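Local coordinates for protein amidohydrolase (Xanthomonas campestris pv. campestris, PDB 4DZH) that probably deaminates adenosine-type nucleosides such as 5'-methylthioadenosine, using a metal ion held in its TIM-barrel active site, at residues G74-R88 with E127-Y140. Numbering follows the deposited sequence.
Sequences GLVNAHTHNPMTLLR and EMLRGGTTCVNENY. With ZN (zinc ion), chain E.
H81 and N139 meet at the C-terminal end of two parallel strands, 75-80 and 133-139, of the amidohydrolase TIM barrel. H81 ND1 gives a nearly straight bond (170°) to N139 O, 2.7 Å away and in the ring plane, which fixes the imidazole's rotation and leaves H81 NE2 to bind zinc at 2.0 Å. H79 NE2 binds the same ion, its ND1 bonded to H226; the pair is the family's HxH motif, and H228, D316 and a water complete the site. The strand side is closely fitted: N77 N bonds C135 O and T80 N bonds N137 O, with beta bulges between L75 and V76 and between N77 and T80. The carboxylate of E138, bent back at chi2 (58°), spans the turn after the first strand: OE2 takes N82 N at 2.8 Å through its syn lone pair, while T80 OG1 donates to E138 OE1 at 2.7 Å from above the carboxylate plane. P83 CB makes a CH-pi contact over one face of Y140. A water bridges N77 ND2, also bonded to T315, and T133 OG1. Around E127, also buried, fewer atoms meet: R88 NH1 and NH2 form a salt bridge to OE1 on its syn side (R88 NH2 to E127 OE1 2.9 Å), and E127 OE2 pairs with R407. Q392 of the second subunit takes R88 NE. Helices 96-111 and 114-130 make the right-handed crossover between the strands; strand 156-163 extends the sheet beyond 133-139, and helix 326-341 covers L75, N77 and T133.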
loop_
_atom_site.group_PDB
_atom_site.type_symbol
_atom_site.label_atom_id
_atom_site.label_comp_id
_atom_site.label_asym_id
_atom_site.label_seq_id
_atom_site.Cartn_x
_atom_site.Cartn_y
_atom_site.Cartn_z
ATOM N N GLY A 74 -7.478 14.961 -10.449
ATOM C CA GLY A 74 -8.051 13.856 -9.696
ATOM C C GLY A 74 -7.614 12.526 -10.271
ATOM O O GLY A 74 -7.408 12.345 -11.471
ATOM N N LEU A 75 -7.422 11.561 -9.401
ATOM C CA LEU A 75 -7.160 10.209 -9.843
ATOM C C LEU A 75 -8.399 9.589 -10.454
ATOM O O LEU A 75 -9.547 9.813 -10.030
ATOM C CB LEU A 75 -6.684 9.374 -8.671
ATOM C CG LEU A 75 -5.422 9.931 -7.985
ATOM C CD1 LEU A 75 -5.018 9.070 -6.793
ATOM C CD2 LEU A 75 -4.216 10.193 -8.957
ATOM N N VAL A 76 -8.170 8.780 -11.479
ATOM C CA VAL A 76 -9.239 8.131 -12.218
ATOM C C VAL A 76 -9.155 6.640 -11.965
ATOM O O VAL A 76 -8.163 5.970 -12.361
ATOM C CB VAL A 76 -9.110 8.461 -13.724
ATOM C CG1 VAL A 76 -10.157 7.678 -14.535
ATOM C CG2 VAL A 76 -9.255 9.975 -13.967
ATOM N N ASN A 77 -10.122 6.131 -11.194
ATOM C CA ASN A 77 -10.139 4.731 -10.844
ATOM C C ASN A 77 -10.880 4.012 -11.956
ATOM O O ASN A 77 -12.101 4.054 -12.027
ATOM C CB ASN A 77 -10.861 4.547 -9.483
ATOM C CG ASN A 77 -10.804 3.102 -8.962
ATOM O OD1 ASN A 77 -10.668 2.113 -9.741
ATOM N ND2 ASN A 77 -10.965 2.940 -7.640
ATOM N N ALA A 78 -10.123 3.364 -12.829
ATOM C CA ALA A 78 -10.676 2.911 -14.105
ATOM C C ALA A 78 -11.323 1.532 -14.055
ATOM O O ALA A 78 -11.626 0.956 -15.134
ATOM C CB ALA A 78 -9.544 2.967 -15.188
ATOM N N HIS A 79 -11.566 0.976 -12.856
ATOM C CA HIS A 79 -12.355 -0.252 -12.736
ATOM C C HIS A 79 -12.925 -0.447 -11.344
ATOM O O HIS A 79 -12.207 -0.810 -10.425
ATOM C CB HIS A 79 -11.529 -1.498 -13.075
ATOM C CG HIS A 79 -12.354 -2.754 -13.102
ATOM N ND1 HIS A 79 -13.388 -2.936 -13.996
ATOM C CD2 HIS A 79 -12.358 -3.851 -12.303
ATOM C CE1 HIS A 79 -13.943 -4.122 -13.794
ATOM N NE2 HIS A 79 -13.339 -4.705 -12.771
ATOM N N THR A 80 -14.230 -0.196 -11.195
ATOM C CA THR A 80 -14.865 -0.366 -9.881
ATOM C C THR A 80 -16.118 -1.236 -9.911
ATOM O O THR A 80 -16.817 -1.349 -10.923
ATOM C CB THR A 80 -15.253 0.997 -9.243
ATOM O OG1 THR A 80 -16.104 1.725 -10.157
ATOM C CG2 THR A 80 -13.975 1.821 -8.981
ATOM N N HIS A 81 -16.425 -1.836 -8.760
ATOM C CA HIS A 81 -17.723 -2.454 -8.483
ATOM C C HIS A 81 -18.123 -1.848 -7.143
ATOM O O HIS A 81 -18.040 -2.505 -6.106
ATOM C CB HIS A 81 -17.620 -3.989 -8.361
ATOM C CG HIS A 81 -16.967 -4.665 -9.533
ATOM N ND1 HIS A 81 -17.530 -4.665 -10.796
ATOM C CD2 HIS A 81 -15.818 -5.373 -9.627
ATOM C CE1 HIS A 81 -16.749 -5.341 -11.624
ATOM N NE2 HIS A 81 -15.689 -5.754 -10.945
ATOM N N ASN A 82 -18.511 -0.582 -7.176
ATOM C CA ASN A 82 -18.504 0.181 -5.924
ATOM C C ASN A 82 -19.510 -0.219 -4.802
ATOM O O ASN A 82 -19.185 -0.058 -3.620
ATOM C CB ASN A 82 -18.464 1.708 -6.217
ATOM C CG ASN A 82 -17.028 2.248 -6.294
ATOM O OD1 ASN A 82 -16.045 1.594 -5.848
ATOM N ND2 ASN A 82 -16.893 3.470 -6.818
ATOM N N PRO A 83 -20.675 -0.778 -5.156
ATOM C CA PRO A 83 -21.552 -1.259 -4.077
ATOM C C PRO A 83 -20.873 -2.325 -3.212
ATOM O O PRO A 83 -21.299 -2.562 -2.093
ATOM C CB PRO A 83 -22.747 -1.855 -4.834
ATOM C CG PRO A 83 -22.825 -1.009 -6.074
ATOM C CD PRO A 83 -21.348 -0.808 -6.465
ATOM N N MET A 84 -19.831 -2.981 -3.729
ATOM C CA MET A 84 -19.124 -3.969 -2.929
ATOM C C MET A 84 -18.306 -3.362 -1.765
ATOM O O MET A 84 -17.717 -4.108 -0.993
ATOM C CB MET A 84 -18.284 -4.904 -3.825
ATOM C CG MET A 84 -19.095 -5.469 -4.978
ATOM S SD MET A 84 -18.247 -6.681 -6.010
ATOM C CE MET A 84 -18.261 -8.123 -4.959
ATOM N N THR A 85 -18.293 -2.030 -1.591
ATOM C CA THR A 85 -17.751 -1.474 -0.359
ATOM C C THR A 85 -18.514 -2.074 0.822
ATOM O O THR A 85 -17.943 -2.323 1.868
ATOM C CB THR A 85 -17.941 0.025 -0.218
ATOM O OG1 THR A 85 -19.323 0.323 -0.448
ATOM C CG2 THR A 85 -17.096 0.766 -1.171
ATOM N N LEU A 86 -19.812 -2.335 0.640
ATOM C CA LEU A 86 -20.594 -2.996 1.702
ATOM C C LEU A 86 -20.180 -4.452 1.976
ATOM O O LEU A 86 -20.563 -5.024 2.988
ATOM C CB LEU A 86 -22.118 -2.879 1.396
ATOM C CG LEU A 86 -22.611 -1.424 1.430
ATOM C CD1 LEU A 86 -24.061 -1.412 0.996
ATOM C CD2 LEU A 86 -22.446 -0.776 2.805
ATOM N N LEU A 87 -19.357 -5.044 1.105
ATOM C CA LEU A 87 -18.883 -6.412 1.307
ATOM C C LEU A 87 -17.369 -6.416 1.705
ATOM O O LEU A 87 -16.666 -7.417 1.525
ATOM C CB LEU A 87 -19.099 -7.261 0.052
ATOM C CG LEU A 87 -20.556 -7.389 -0.427
ATOM C CD1 LEU A 87 -20.701 -8.545 -1.409
ATOM C CD2 LEU A 87 -21.448 -7.597 0.758
ATOM N N ARG A 88 -16.895 -5.295 2.243
ATOM C CA ARG A 88 -15.481 -5.164 2.570
ATOM C C ARG A 88 -14.989 -6.268 3.481
ATOM O O ARG A 88 -15.452 -6.352 4.608
ATOM C CB ARG A 88 -15.256 -3.798 3.222
ATOM C CG ARG A 88 -13.769 -3.409 3.320
ATOM C CD ARG A 88 -13.557 -2.105 4.052
ATOM N NE ARG A 88 -14.434 -0.968 3.729
ATOM C CZ ARG A 88 -14.220 -0.064 2.776
ATOM N NH1 ARG A 88 -13.192 -0.164 1.921
ATOM N NH2 ARG A 88 -15.046 0.975 2.684
ATOM N N GLU A 127 -15.285 7.402 0.307
ATOM C CA GLU A 127 -13.945 6.843 0.366
ATOM C C GLU A 127 -13.058 7.347 -0.771
ATOM O O GLU A 127 -11.862 7.661 -0.564
ATOM C CB GLU A 127 -13.987 5.304 0.372
ATOM C CG GLU A 127 -12.565 4.715 0.440
ATOM C CD GLU A 127 -12.525 3.219 0.590
ATOM O OE1 GLU A 127 -13.571 2.580 0.769
ATOM O OE2 GLU A 127 -11.387 2.697 0.511
ATOM N N MET A 128 -13.664 7.493 -1.954
ATOM C CA MET A 128 -12.907 7.925 -3.128
ATOM C C MET A 128 -12.488 9.364 -2.969
ATOM O O MET A 128 -11.328 9.673 -3.131
ATOM C CB MET A 128 -13.682 7.711 -4.414
ATOM C CG MET A 128 -13.803 6.229 -4.733
ATOM S SD MET A 128 -14.556 5.947 -6.360
ATOM C CE MET A 128 -16.220 6.628 -6.079
ATOM N N LEU A 129 -13.417 10.217 -2.551
ATOM C CA LEU A 129 -13.090 11.651 -2.387
ATOM C C LEU A 129 -12.002 11.862 -1.331
ATOM O O LEU A 129 -11.061 12.619 -1.530
ATOM C CB LEU A 129 -14.316 12.494 -2.016
ATOM C CG LEU A 129 -15.358 12.574 -3.125
ATOM C CD1 LEU A 129 -16.682 13.151 -2.625
ATOM C CD2 LEU A 129 -14.788 13.403 -4.300
ATOM N N ARG A 130 -12.102 11.113 -0.233
ATOM C CA ARG A 130 -11.156 11.267 0.882
ATOM C C ARG A 130 -9.731 10.849 0.458
ATOM O O ARG A 130 -8.722 11.265 1.054
ATOM C CB ARG A 130 -11.653 10.503 2.107
ATOM C CG ARG A 130 -12.765 11.281 2.891
ATOM C CD ARG A 130 -13.610 10.380 3.743
ATOM N NE ARG A 130 -12.840 9.638 4.746
ATOM C CZ ARG A 130 -12.663 10.015 6.011
ATOM N NH1 ARG A 130 -13.159 11.168 6.471
ATOM N NH2 ARG A 130 -11.985 9.214 6.832
ATOM N N GLY A 131 -9.667 10.056 -0.630
ATOM C CA GLY A 131 -8.416 9.578 -1.157
ATOM C C GLY A 131 -8.017 10.163 -2.480
ATOM O O GLY A 131 -7.152 9.612 -3.165
ATOM N N GLY A 132 -8.686 11.247 -2.871
ATOM C CA GLY A 132 -8.286 11.966 -4.081
ATOM C C GLY A 132 -8.672 11.319 -5.406
ATOM O O GLY A 132 -8.112 11.719 -6.453
ATOM N N THR A 133 -9.637 10.405 -5.390
ATOM C CA THR A 133 -10.186 9.867 -6.652
ATOM C C THR A 133 -11.421 10.674 -7.006
ATOM O O THR A 133 -12.326 10.891 -6.143
ATOM C CB THR A 133 -10.564 8.394 -6.492
ATOM O OG1 THR A 133 -9.372 7.621 -6.332
ATOM C CG2 THR A 133 -11.330 7.849 -7.757
ATOM N N THR A 134 -11.516 11.105 -8.279
ATOM C CA THR A 134 -12.583 12.019 -8.711
ATOM C C THR A 134 -13.449 11.485 -9.874
ATOM O O THR A 134 -14.457 12.125 -10.280
ATOM C CB THR A 134 -12.011 13.382 -9.189
ATOM O OG1 THR A 134 -10.966 13.154 -10.158
ATOM C CG2 THR A 134 -11.416 14.134 -8.017
ATOM N N CYS A 135 -13.084 10.308 -10.372
ATOM C CA CYS A 135 -13.784 9.705 -11.511
ATOM C C CYS A 135 -13.672 8.177 -11.418
ATOM O O CYS A 135 -12.619 7.669 -11.013
ATOM C CB CYS A 135 -13.096 10.186 -12.790
ATOM S SG CYS A 135 -13.961 9.762 -14.351
ATOM N N VAL A 136 -14.739 7.474 -11.843
ATOM C CA VAL A 136 -14.706 6.018 -11.860
ATOM C C VAL A 136 -15.211 5.500 -13.166
ATOM O O VAL A 136 -15.921 6.219 -13.902
ATOM C CB VAL A 136 -15.615 5.386 -10.775
ATOM C CG1 VAL A 136 -15.013 5.600 -9.453
ATOM C CG2 VAL A 136 -17.058 5.944 -10.832
ATOM N N ASN A 137 -14.801 4.254 -13.433
ATOM C CA ASN A 137 -15.349 3.451 -14.527
ATOM C C ASN A 137 -16.101 2.340 -13.818
ATOM O O ASN A 137 -15.507 1.294 -13.462
ATOM C CB ASN A 137 -14.213 2.856 -15.333
ATOM C CG ASN A 137 -14.687 2.145 -16.578
ATOM O OD1 ASN A 137 -15.793 2.376 -17.083
ATOM N ND2 ASN A 137 -13.813 1.337 -17.130
ATOM N N GLU A 138 -17.409 2.573 -13.619
ATOM C CA GLU A 138 -18.250 1.724 -12.779
ATOM C C GLU A 138 -18.820 0.528 -13.547
ATOM O O GLU A 138 -19.193 0.622 -14.716
ATOM C CB GLU A 138 -19.440 2.567 -12.274
ATOM C CG GLU A 138 -20.268 1.858 -11.201
ATOM C CD GLU A 138 -19.455 1.453 -9.960
ATOM O OE1 GLU A 138 -18.629 2.250 -9.391
ATOM O OE2 GLU A 138 -19.699 0.333 -9.507
ATOM N N ASN A 139 -18.904 -0.619 -12.849
ATOM C CA ASN A 139 -19.380 -1.826 -13.516
ATOM C C ASN A 139 -20.254 -2.597 -12.521
ATOM O O ASN A 139 -19.746 -3.398 -11.738
ATOM C CB ASN A 139 -18.117 -2.617 -13.921
ATOM C CG ASN A 139 -18.404 -3.844 -14.746
ATOM O OD1 ASN A 139 -19.478 -4.398 -14.706
ATOM N ND2 ASN A 139 -17.378 -4.316 -15.479
ATOM N N TYR A 140 -21.561 -2.308 -12.489
ATOM C CA TYR A 140 -22.436 -2.987 -11.529
ATOM C C TYR A 140 -23.909 -2.989 -11.975
ATOM O O TYR A 140 -24.320 -2.216 -12.881
ATOM C CB TYR A 140 -22.340 -2.418 -10.112
ATOM C CG TYR A 140 -22.528 -3.493 -9.021
ATOM C CD1 TYR A 140 -21.547 -4.478 -8.802
ATOM C CD2 TYR A 140 -23.699 -3.539 -8.244
ATOM C CE1 TYR A 140 -21.717 -5.429 -7.840
ATOM C CE2 TYR A 140 -23.877 -4.508 -7.287
ATOM C CZ TYR A 140 -22.884 -5.446 -7.079
ATOM O OH TYR A 140 -23.042 -6.418 -6.105
HETATM ZN ZN ZN E . -14.049 -6.410 -11.835
HETATM O O HOH W 1 -10.642 5.155 -5.744
HETATM O O HOH W 2 -12.917 -8.067 -11.576
#